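Local coordinates for protein putative transcription factor (PDB 5D5W) that binds heat-shock element DNA through its HSF-type domain and probably controls gene expression in response to osmotic and oxidative stress, at residues V5-K10 with K45-S50; R57-Y62 with W83-P88. All blocks are in the same frame, centred on the assembly; numbering follows the deposited sequence.

Contact 1: residues V5-K10 with K45-S50. With nucleotides of chain A.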
loop_
_atom_site.group_PDB
_atom_site.type_symbol
_atom_site.label_atom_id
_atom_site.label_comp_id
_atom_site.label_asym_id
_atom_site.label_seq_id
_atom_site.Cartn_x
_atom_site.Cartn_y
_atom_site.Cartn_z
ATOM N N VAL B 5 -19.329 -3.868 4.694
ATOM C CA VAL B 5 -19.201 -5.111 5.437
ATOM C C VAL B 5 -19.784 -6.256 4.607
ATOM O O VAL B 5 -19.226 -7.355 4.574
ATOM C CB VAL B 5 -19.884 -5.022 6.824
ATOM C CG1 VAL B 5 -19.681 -6.316 7.599
ATOM C CG2 VAL B 5 -19.340 -3.836 7.617
ATOM N N ARG B 6 -20.903 -5.976 3.938
ATOM C CA ARG B 6 -21.549 -6.931 3.040
ATOM C C ARG B 6 -20.588 -7.361 1.945
ATOM O O ARG B 6 -20.396 -8.552 1.718
ATOM C CB ARG B 6 -22.817 -6.317 2.421
ATOM C CG ARG B 6 -23.296 -6.979 1.128
ATOM C CD ARG B 6 -24.742 -6.623 0.804
ATOM N NE ARG B 6 -25.037 -5.194 0.972
ATOM C CZ ARG B 6 -24.812 -4.243 0.062
ATOM N NH1 ARG B 6 -24.271 -4.534 -1.121
ATOM N NH2 ARG B 6 -25.132 -2.978 0.338
ATOM N N LYS B 7 -19.995 -6.379 1.274
ATOM C CA LYS B 7 -19.042 -6.644 0.201
ATOM C C LYS B 7 -17.791 -7.362 0.699
ATOM O O LYS B 7 -17.219 -8.192 -0.006
ATOM C CB LYS B 7 -18.647 -5.343 -0.495
ATOM C CG LYS B 7 -19.766 -4.756 -1.344
ATOM C CD LYS B 7 -19.234 -4.125 -2.627
ATOM C CE LYS B 7 -19.284 -2.604 -2.611
ATOM N NZ LYS B 7 -20.554 -2.115 -3.220
ATOM N N LEU B 8 -17.372 -7.039 1.914
ATOM C CA LEU B 8 -16.240 -7.704 2.532
ATOM C C LEU B 8 -16.585 -9.171 2.745
ATOM O O LEU B 8 -15.870 -10.053 2.294
ATOM C CB LEU B 8 -15.916 -7.032 3.864
ATOM C CG LEU B 8 -14.678 -7.491 4.616
ATOM C CD1 LEU B 8 -13.433 -7.227 3.791
ATOM C CD2 LEU B 8 -14.598 -6.766 5.948
ATOM N N TYR B 9 -17.710 -9.421 3.407
ATOM C CA TYR B 9 -18.159 -10.785 3.686
ATOM C C TYR B 9 -18.302 -11.629 2.420
ATOM O O TYR B 9 -17.881 -12.781 2.399
ATOM C CB TYR B 9 -19.497 -10.773 4.432
ATOM C CG TYR B 9 -19.846 -12.110 5.046
ATOM C CD1 TYR B 9 -19.522 -12.392 6.370
ATOM C CD2 TYR B 9 -20.490 -13.104 4.298
ATOM C CE1 TYR B 9 -19.835 -13.618 6.937
ATOM C CE2 TYR B 9 -20.804 -14.336 4.857
ATOM C CZ TYR B 9 -20.475 -14.591 6.175
ATOM O OH TYR B 9 -20.793 -15.811 6.741
ATOM N N LYS B 10 -18.909 -11.048 1.386
ATOM C CA LYS B 10 -19.172 -11.743 0.118
ATOM C C LYS B 10 -17.879 -12.076 -0.626
ATOM O O LYS B 10 -17.772 -13.112 -1.286
ATOM C CB LYS B 10 -20.093 -10.896 -0.774
ATOM C CG LYS B 10 -20.818 -11.695 -1.852
ATOM C CD LYS B 10 -22.108 -11.029 -2.324
ATOM C CE LYS B 10 -21.853 -9.888 -3.299
ATOM N NZ LYS B 10 -23.121 -9.352 -3.889
ATOM N N LYS B 45 -12.974 -5.432 -8.534
ATOM C CA LYS B 45 -14.203 -6.184 -8.769
ATOM C C LYS B 45 -15.274 -5.727 -7.786
ATOM O O LYS B 45 -16.414 -5.472 -8.180
ATOM C CB LYS B 45 -13.982 -7.696 -8.627
ATOM C CG LYS B 45 -13.459 -8.386 -9.877
ATOM C CD LYS B 45 -13.169 -9.857 -9.610
ATOM C CE LYS B 45 -12.307 -10.477 -10.700
ATOM N NZ LYS B 45 -11.830 -11.835 -10.311
ATOM N N HIS B 46 -14.893 -5.606 -6.516
ATOM C CA HIS B 46 -15.845 -5.323 -5.443
ATOM C C HIS B 46 -15.954 -3.836 -5.068
ATOM O O HIS B 46 -16.974 -3.411 -4.544
ATOM C CB HIS B 46 -15.494 -6.172 -4.218
ATOM C CG HIS B 46 -15.553 -7.648 -4.481
ATOM N ND1 HIS B 46 -16.564 -8.453 -4.001
ATOM C CD2 HIS B 46 -14.736 -8.459 -5.194
ATOM C CE1 HIS B 46 -16.364 -9.696 -4.400
ATOM N NE2 HIS B 46 -15.262 -9.726 -5.128
ATOM N N PHE B 47 -14.928 -3.041 -5.356
ATOM C CA PHE B 47 -14.883 -1.654 -4.887
ATOM C C PHE B 47 -14.570 -0.690 -6.026
ATOM O O PHE B 47 -14.430 -1.108 -7.176
ATOM C CB PHE B 47 -13.868 -1.541 -3.745
ATOM C CG PHE B 47 -14.235 -2.361 -2.536
ATOM C CD1 PHE B 47 -15.216 -1.921 -1.658
ATOM C CD2 PHE B 47 -13.620 -3.571 -2.284
ATOM C CE1 PHE B 47 -15.570 -2.673 -0.548
ATOM C CE2 PHE B 47 -13.969 -4.330 -1.178
ATOM C CZ PHE B 47 -14.945 -3.881 -0.308
ATOM N N LYS B 48 -14.471 0.597 -5.706
ATOM C CA LYS B 48 -14.320 1.648 -6.716
ATOM C C LYS B 48 -12.860 2.113 -6.887
ATOM O O LYS B 48 -12.607 3.246 -7.310
ATOM C CB LYS B 48 -15.210 2.849 -6.355
ATOM C CG LYS B 48 -16.642 2.508 -5.941
ATOM C CD LYS B 48 -17.384 3.766 -5.488
ATOM C CE LYS B 48 -18.778 3.474 -4.940
ATOM N NZ LYS B 48 -19.475 4.705 -4.449
ATOM N N HIS B 49 -11.911 1.234 -6.575
ATOM C CA HIS B 49 -10.484 1.570 -6.619
ATOM C C HIS B 49 -9.662 0.287 -6.690
ATOM O O HIS B 49 -10.213 -0.804 -6.593
ATOM C CB HIS B 49 -10.088 2.332 -5.356
ATOM C CG HIS B 49 -10.297 1.539 -4.109
ATOM N ND1 HIS B 49 -9.267 0.948 -3.416
ATOM C CD2 HIS B 49 -11.431 1.202 -3.454
ATOM C CE1 HIS B 49 -9.753 0.290 -2.381
ATOM N NE2 HIS B 49 -11.066 0.430 -2.379
ATOM N N SER B 50 -8.349 0.424 -6.845
ATOM C CA SER B 50 -7.436 -0.728 -6.850
ATOM C C SER B 50 -6.219 -0.356 -6.022
ATOM O O SER B 50 -5.064 -0.566 -6.415
ATOM C CB SER B 50 -7.031 -1.098 -8.281
ATOM O OG SER B 50 -6.063 -0.201 -8.800
ATOM P P DT A 3 -14.447 2.808 -1.898
ATOM O OP1 DT A 3 -14.593 1.958 -3.110
ATOM O OP2 DT A 3 -14.046 2.193 -0.602
ATOM O "O5'" DT A 3 -13.435 3.988 -2.229
ATOM C "C5'" DT A 3 -13.641 4.783 -3.404
ATOM C "C4'" DT A 3 -12.676 5.943 -3.418
ATOM O "O4'" DT A 3 -12.994 6.846 -2.338
ATOM C "C3'" DT A 3 -11.208 5.555 -3.234
ATOM O "O3'" DT A 3 -10.465 6.079 -4.333
ATOM C "C2'" DT A 3 -10.817 6.200 -1.915
ATOM C "C1'" DT A 3 -11.795 7.351 -1.800
ATOM N N1 DT A 3 -12.080 7.802 -0.422
ATOM C C2 DT A 3 -11.968 9.140 -0.114
ATOM O O2 DT A 3 -11.622 9.986 -0.924
ATOM N N3 DT A 3 -12.274 9.455 1.186
ATOM C C4 DT A 3 -12.660 8.581 2.186
ATOM O O4 DT A 3 -12.889 9.006 3.314
ATOM C C5 DT A 3 -12.762 7.196 1.789
ATOM C C7 DT A 3 -13.188 6.179 2.801
ATOM C C6 DT A 3 -12.474 6.881 0.523
ATOM P P DT A 4 -8.914 5.788 -4.460
ATOM O OP1 DT A 4 -8.593 5.709 -5.905
ATOM O OP2 DT A 4 -8.569 4.665 -3.547
ATOM O "O5'" DT A 4 -8.248 7.120 -3.890
ATOM C "C5'" DT A 4 -8.596 8.407 -4.432
ATOM C "C4'" DT A 4 -7.894 9.500 -3.661
ATOM O "O4'" DT A 4 -8.517 9.692 -2.366
ATOM C "C3'" DT A 4 -6.417 9.223 -3.384
ATOM O "O3'" DT A 4 -5.658 10.354 -3.807
ATOM C "C2'" DT A 4 -6.349 9.017 -1.880
ATOM C "C1'" DT A 4 -7.509 9.864 -1.392
ATOM N N1 DT A 4 -8.079 9.502 -0.078
ATOM C C2 DT A 4 -8.407 10.518 0.791
ATOM O O2 DT A 4 -8.234 11.699 0.534
ATOM N N3 DT A 4 -8.934 10.100 1.986
ATOM C C4 DT A 4 -9.177 8.799 2.381
ATOM O O4 DT A 4 -9.679 8.577 3.479
ATOM C C5 DT A 4 -8.817 7.786 1.421
ATOM C C7 DT A 4 -9.022 6.349 1.774
ATOM C C6 DT A 4 -8.297 8.182 0.254
#
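Lys-7 places CG beside its backbone N (chi1 -71°) and bends again at each later torsion, so that its chain curls towards the end of helix 35-46; Phe-47, with CG also beside N (chi1 -63°), swings its ring to meet it. Here helix 3-12 of the winged helix-turn-helix, HSF-type DNA-binding domain meets the helix-turn-helix unit where helix 35-46 gives way to the turn. Phe-47 CZ lies 4.0 Å from Lys-7 CB, an oblique contact for which a flat apolar ring and the aliphatic base of a lysine suit each other. Further out, the Lys-7 methylenes run beside the carbonyl of His-46, and the ammonium goes to Asp-3 in a salt bridge; the His-46 imidazole is held by Tyr-17. Leaving the helix at Phe-47 turns the chain to the DNA. There the His-49 ring sets its edge against the DT3 phosphate of chain A, with CD2 3.3 Å from OP1, while ND1 bonds to Asn-51 N. With an alanine here, Asn-51 N would probably lose this partner and a gap would open beside the phosphate. OP1 of DT3 also accepts a nearly straight hydrogen bond from Lys-48 N, 2.9 Å long with 161° at the hydrogen.

Contact 2: residues R57-Y62 with W83-P88. With nucleotides of chain C; nucleotides of chain A.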
loop_
_atom_site.group_PDB
_atom_site.type_symbol
_atom_site.label_atom_id
_atom_site.label_comp_id
_atom_site.label_asym_id
_atom_site.label_seq_id
_atom_site.Cartn_x
_atom_site.Cartn_y
_atom_site.Cartn_z
ATOM N N ARG B 57 -8.007 1.741 5.000
ATOM C CA ARG B 57 -8.687 2.861 5.651
ATOM C C ARG B 57 -10.116 2.514 6.015
ATOM O O ARG B 57 -10.553 2.799 7.115
ATOM C CB ARG B 57 -8.703 4.094 4.756
ATOM C CG ARG B 57 -9.339 5.324 5.401
ATOM C CD ARG B 57 -8.374 6.051 6.324
ATOM N NE ARG B 57 -9.038 7.049 7.168
ATOM C CZ ARG B 57 -9.726 6.771 8.277
ATOM N NH1 ARG B 57 -9.868 5.522 8.701
ATOM N NH2 ARG B 57 -10.286 7.754 8.976
ATOM N N GLN B 58 -10.846 1.912 5.082
ATOM C CA GLN B 58 -12.223 1.493 5.342
ATOM C C GLN B 58 -12.311 0.498 6.491
ATOM O O GLN B 58 -13.260 0.508 7.263
ATOM C CB GLN B 58 -12.838 0.853 4.088
ATOM C CG GLN B 58 -13.378 1.836 3.056
ATOM C CD GLN B 58 -14.686 2.479 3.494
ATOM O OE1 GLN B 58 -14.704 3.353 4.368
ATOM N NE2 GLN B 58 -15.785 2.050 2.892
ATOM N N LEU B 59 -11.334 -0.388 6.584
ATOM C CA LEU B 59 -11.331 -1.367 7.646
ATOM C C LEU B 59 -11.168 -0.658 8.990
ATOM O O LEU B 59 -11.902 -0.951 9.915
ATOM C CB LEU B 59 -10.239 -2.426 7.408
ATOM C CG LEU B 59 -10.458 -3.402 6.230
ATOM C CD1 LEU B 59 -9.160 -4.078 5.827
ATOM C CD2 LEU B 59 -11.505 -4.463 6.537
ATOM N N ASN B 60 -10.229 0.278 9.100
ATOM C CA ASN B 60 -10.086 1.078 10.336
ATOM C C ASN B 60 -11.276 2.011 10.605
ATOM O O ASN B 60 -11.567 2.343 11.749
ATOM C CB ASN B 60 -8.806 1.925 10.309
ATOM C CG ASN B 60 -7.552 1.110 10.511
ATOM O OD1 ASN B 60 -6.505 1.432 9.959
ATOM N ND2 ASN B 60 -7.643 0.057 11.316
ATOM N N LYS B 61 -11.955 2.434 9.549
ATOM C CA LYS B 61 -13.111 3.322 9.660
ATOM C C LYS B 61 -14.287 2.606 10.301
ATOM O O LYS B 61 -15.017 3.204 11.068
ATOM C CB LYS B 61 -13.518 3.847 8.276
ATOM C CG LYS B 61 -14.059 5.269 8.271
ATOM C CD LYS B 61 -14.289 5.765 6.846
ATOM C CE LYS B 61 -14.545 7.271 6.784
ATOM N NZ LYS B 61 -15.275 7.694 5.544
ATOM N N TYR B 62 -14.472 1.333 9.964
ATOM C CA TYR B 62 -15.539 0.504 10.530
ATOM C C TYR B 62 -15.074 -0.379 11.706
ATOM O O TYR B 62 -15.718 -1.377 12.045
ATOM C CB TYR B 62 -16.128 -0.391 9.442
ATOM C CG TYR B 62 -17.068 0.300 8.491
ATOM C CD1 TYR B 62 -18.436 0.093 8.564
ATOM C CD2 TYR B 62 -16.589 1.147 7.514
ATOM C CE1 TYR B 62 -19.298 0.715 7.683
ATOM C CE2 TYR B 62 -17.445 1.769 6.629
ATOM C CZ TYR B 62 -18.792 1.545 6.721
ATOM O OH TYR B 62 -19.633 2.171 5.839
ATOM N N TRP B 83 -1.749 -9.744 5.424
ATOM C CA TRP B 83 -2.352 -8.761 6.302
ATOM C C TRP B 83 -3.570 -9.408 6.920
ATOM O O TRP B 83 -4.421 -9.912 6.196
ATOM C CB TRP B 83 -2.785 -7.543 5.488
ATOM C CG TRP B 83 -1.648 -6.748 4.963
ATOM C CD1 TRP B 83 -0.673 -7.172 4.111
ATOM C CD2 TRP B 83 -1.365 -5.381 5.252
ATOM N NE1 TRP B 83 0.209 -6.151 3.860
ATOM C CE2 TRP B 83 -0.200 -5.037 4.542
ATOM C CE3 TRP B 83 -1.985 -4.409 6.047
ATOM C CZ2 TRP B 83 0.358 -3.758 4.600
ATOM C CZ3 TRP B 83 -1.434 -3.146 6.106
ATOM C CH2 TRP B 83 -0.273 -2.830 5.391
ATOM N N GLU B 84 -3.660 -9.396 8.245
ATOM C CA GLU B 84 -4.800 -9.985 8.933
ATOM C C GLU B 84 -5.564 -8.922 9.701
ATOM O O GLU B 84 -4.955 -8.157 10.446
ATOM C CB GLU B 84 -4.331 -11.068 9.894
ATOM C CG GLU B 84 -5.473 -11.890 10.462
ATOM C CD GLU B 84 -5.010 -12.973 11.406
ATOM O OE1 GLU B 84 -3.798 -13.054 11.682
ATOM O OE2 GLU B 84 -5.870 -13.743 11.881
ATOM N N PHE B 85 -6.889 -8.883 9.524
ATOM C CA PHE B 85 -7.744 -7.920 10.225
ATOM C C PHE B 85 -8.854 -8.588 11.001
ATOM O O PHE B 85 -9.323 -9.666 10.631
ATOM C CB PHE B 85 -8.362 -6.935 9.249
ATOM C CG PHE B 85 -7.358 -6.060 8.583
ATOM C CD1 PHE B 85 -6.717 -6.483 7.427
ATOM C CD2 PHE B 85 -7.038 -4.827 9.122
ATOM C CE1 PHE B 85 -5.779 -5.689 6.814
ATOM C CE2 PHE B 85 -6.098 -4.022 8.511
ATOM C CZ PHE B 85 -5.465 -4.458 7.356
ATOM N N LYS B 86 -9.285 -7.920 12.069
ATOM C CA LYS B 86 -10.239 -8.498 13.007
ATOM C C LYS B 86 -11.250 -7.480 13.533
ATOM O O LYS B 86 -10.899 -6.387 13.975
ATOM C CB LYS B 86 -9.488 -9.120 14.178
ATOM C CG LYS B 86 -10.270 -10.177 14.941
ATOM C CD LYS B 86 -9.406 -10.782 16.045
ATOM C CE LYS B 86 -9.654 -12.272 16.248
ATOM N NZ LYS B 86 -8.424 -12.983 16.706
ATOM N N HIS B 87 -12.514 -7.859 13.439
ATOM C CA HIS B 87 -13.594 -7.203 14.146
ATOM C C HIS B 87 -14.248 -8.302 14.990
ATOM O O HIS B 87 -14.440 -9.419 14.501
ATOM C CB HIS B 87 -14.584 -6.617 13.153
ATOM C CG HIS B 87 -15.465 -5.551 13.722
ATOM N ND1 HIS B 87 -16.368 -5.790 14.732
ATOM C CD2 HIS B 87 -15.604 -4.246 13.395
ATOM C CE1 HIS B 87 -17.017 -4.677 15.016
ATOM N NE2 HIS B 87 -16.574 -3.726 14.214
ATOM N N PRO B 88 -14.560 -8.005 16.267
ATOM C CA PRO B 88 -15.180 -9.006 17.146
ATOM C C PRO B 88 -16.494 -9.599 16.623
ATOM O O PRO B 88 -16.805 -10.753 16.915
ATOM C CB PRO B 88 -15.442 -8.223 18.437
ATOM C CG PRO B 88 -14.439 -7.122 18.429
ATOM C CD PRO B 88 -14.254 -6.754 16.990
ATOM P P DA C 7 -8.945 4.416 14.603
ATOM O OP1 DA C 7 -9.748 4.425 15.854
ATOM O OP2 DA C 7 -9.440 3.652 13.428
ATOM O "O5'" DA C 7 -8.676 5.920 14.159
ATOM C "C5'" DA C 7 -7.811 6.754 14.956
ATOM C "C4'" DA C 7 -7.689 8.131 14.351
ATOM O "O4'" DA C 7 -6.803 8.078 13.209
ATOM C "C3'" DA C 7 -8.997 8.720 13.832
ATOM O "O3'" DA C 7 -8.975 10.125 14.096
ATOM C "C2'" DA C 7 -8.932 8.423 12.346
ATOM C "C1'" DA C 7 -7.459 8.637 12.085
ATOM N N9 DA C 7 -6.921 8.006 10.879
ATOM C C8 DA C 7 -7.092 6.717 10.437
ATOM N N7 DA C 7 -6.483 6.461 9.304
ATOM C C5 DA C 7 -5.867 7.661 8.978
ATOM C C6 DA C 7 -5.071 8.051 7.887
ATOM N N6 DA C 7 -4.733 7.233 6.887
ATOM N N1 DA C 7 -4.611 9.320 7.866
ATOM C C2 DA C 7 -4.943 10.138 8.875
ATOM N N3 DA C 7 -5.698 9.894 9.943
ATOM C C4 DA C 7 -6.132 8.623 9.937
ATOM P P DG A 2 -19.344 3.471 2.865
ATOM O OP1 DG A 2 -19.819 2.118 2.468
ATOM O OP2 DG A 2 -18.631 3.677 4.153
ATOM O "O5'" DG A 2 -18.406 4.003 1.695
ATOM C "C5'" DG A 2 -18.841 3.928 0.327
ATOM C "C4'" DG A 2 -17.753 4.387 -0.616
ATOM O "O4'" DG A 2 -17.556 5.818 -0.510
ATOM C "C3'" DG A 2 -16.376 3.765 -0.394
ATOM O "O3'" DG A 2 -15.815 3.575 -1.698
ATOM C "C2'" DG A 2 -15.655 4.814 0.434
ATOM C "C1'" DG A 2 -16.209 6.106 -0.147
ATOM N N9 DG A 2 -16.232 7.268 0.736
ATOM C C8 DG A 2 -16.706 7.319 2.025
ATOM N N7 DG A 2 -16.646 8.516 2.545
ATOM C C5 DG A 2 -16.127 9.307 1.529
ATOM C C6 DG A 2 -15.836 10.696 1.504
ATOM O O6 DG A 2 -15.995 11.535 2.402
ATOM N N1 DG A 2 -15.305 11.086 0.279
ATOM C C2 DG A 2 -15.084 10.248 -0.789
ATOM N N2 DG A 2 -14.567 10.815 -1.891
ATOM N N3 DG A 2 -15.365 8.954 -0.782
ATOM C C4 DG A 2 -15.878 8.555 0.401
ATOM P P DT C 6 -4.888 -0.868 13.679
ATOM O OP1 DT C 6 -5.592 -1.490 14.828
ATOM O OP2 DT C 6 -5.115 -1.382 12.306
ATOM O "O5'" DT C 6 -5.211 0.688 13.700
ATOM C "C5'" DT C 6 -4.959 1.441 14.890
ATOM C "C4'" DT C 6 -5.299 2.890 14.653
ATOM O "O4'" DT C 6 -4.349 3.431 13.718
ATOM C "C3'" DT C 6 -6.685 3.145 14.051
ATOM O "O3'" DT C 6 -7.471 3.896 14.983
ATOM C "C2'" DT C 6 -6.400 3.907 12.764
ATOM C "C1'" DT C 6 -5.000 4.434 12.981
ATOM N N1 DT C 6 -4.223 4.661 11.759
ATOM C C2 DT C 6 -3.728 5.921 11.520
ATOM O O2 DT C 6 -3.912 6.864 12.270
ATOM N N3 DT C 6 -3.009 6.040 10.360
ATOM C C4 DT C 6 -2.741 5.047 9.438
ATOM O O4 DT C 6 -2.077 5.305 8.441
ATOM C C5 DT C 6 -3.284 3.749 9.756
ATOM C C7 DT C 6 -3.039 2.609 8.817
ATOM C C6 DT C 6 -3.985 3.620 10.887
#
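Leu-59 and Phe-85 meet almost perpendicularly: the leucine presents one methyl, CD1, to the broad face of the ring, 3.7 Å from the ring centroid and only 6° off its normal. This is a CH-pi contact in which all six ring carbons lie at similar distances from one methyl. A branched apolar side chain suits the spot, since one branch can press on the ring while the side chain also touches Phe-4 and Leu-8 of helix 3-12. Two residues along the chain from Phe-85, past the end of the strand, His-87 uses an edge instead, against the end of the helix. Its chi1 of -160°, which turns CG away from the backbone N, carries the imidazole there, and CD2 comes in the ring plane to 3.2 Å from Tyr-62 O; Phe-64 meets the imidazole edge-to-face.

In the winged helix-turn-helix fold of the HSF-type domain, this contact seats the recognition helix, 52-61, on strand 82-86 of the antiparallel sheet. With Leu-59 turned to the sheet, other side chains of the helix are turned to the DNA. Arg-57 lays its guanidinium flat over DA7 of chain C, with DA7 C8 3.4 Å above the guanidinium plane, over its centre, while NE bonds to O6 of a guanine in the major groove. The Asn-60 amide points ND2 at OP2 of DT6 of chain C, 3.1 Å away and nearly straight at 165°; ND2 also binds Phe-64 O, so a carboxamide joins backbone to phosphate. Tyr-62 brings its hydroxyl to OP2 of DG2 of chain A; this oxygen lies in the ring plane, at the edge. Lys-61 NZ stands 3.4 Å from N7 of DG2 of chain A.

Helix 3-12 joins the two contacts, whose centres are 13 Å apart. While Lys-7 serves contact 1, its neighbours along the helix pack on segment 57-62, the end of the recognition helix and the residue after it: Leu-8 CD2 touches Leu-59 CD2 at 3.9 Å, and Val-5 CG2 lies 4.1 Å from Tyr-62 CD1. Along the chain, contact 1 closes at the turn between helices 35-46 and 52-61, and contact 2 begins partway along the second of these. Both reach the same DNA: residues 45-50 bond to the DT3 phosphate of chain A and lie against that of DT4, while residues 57-62 approach the preceding nucleotide, DG2, and DT6 and DA7 of chain C, thereby spanning both strands.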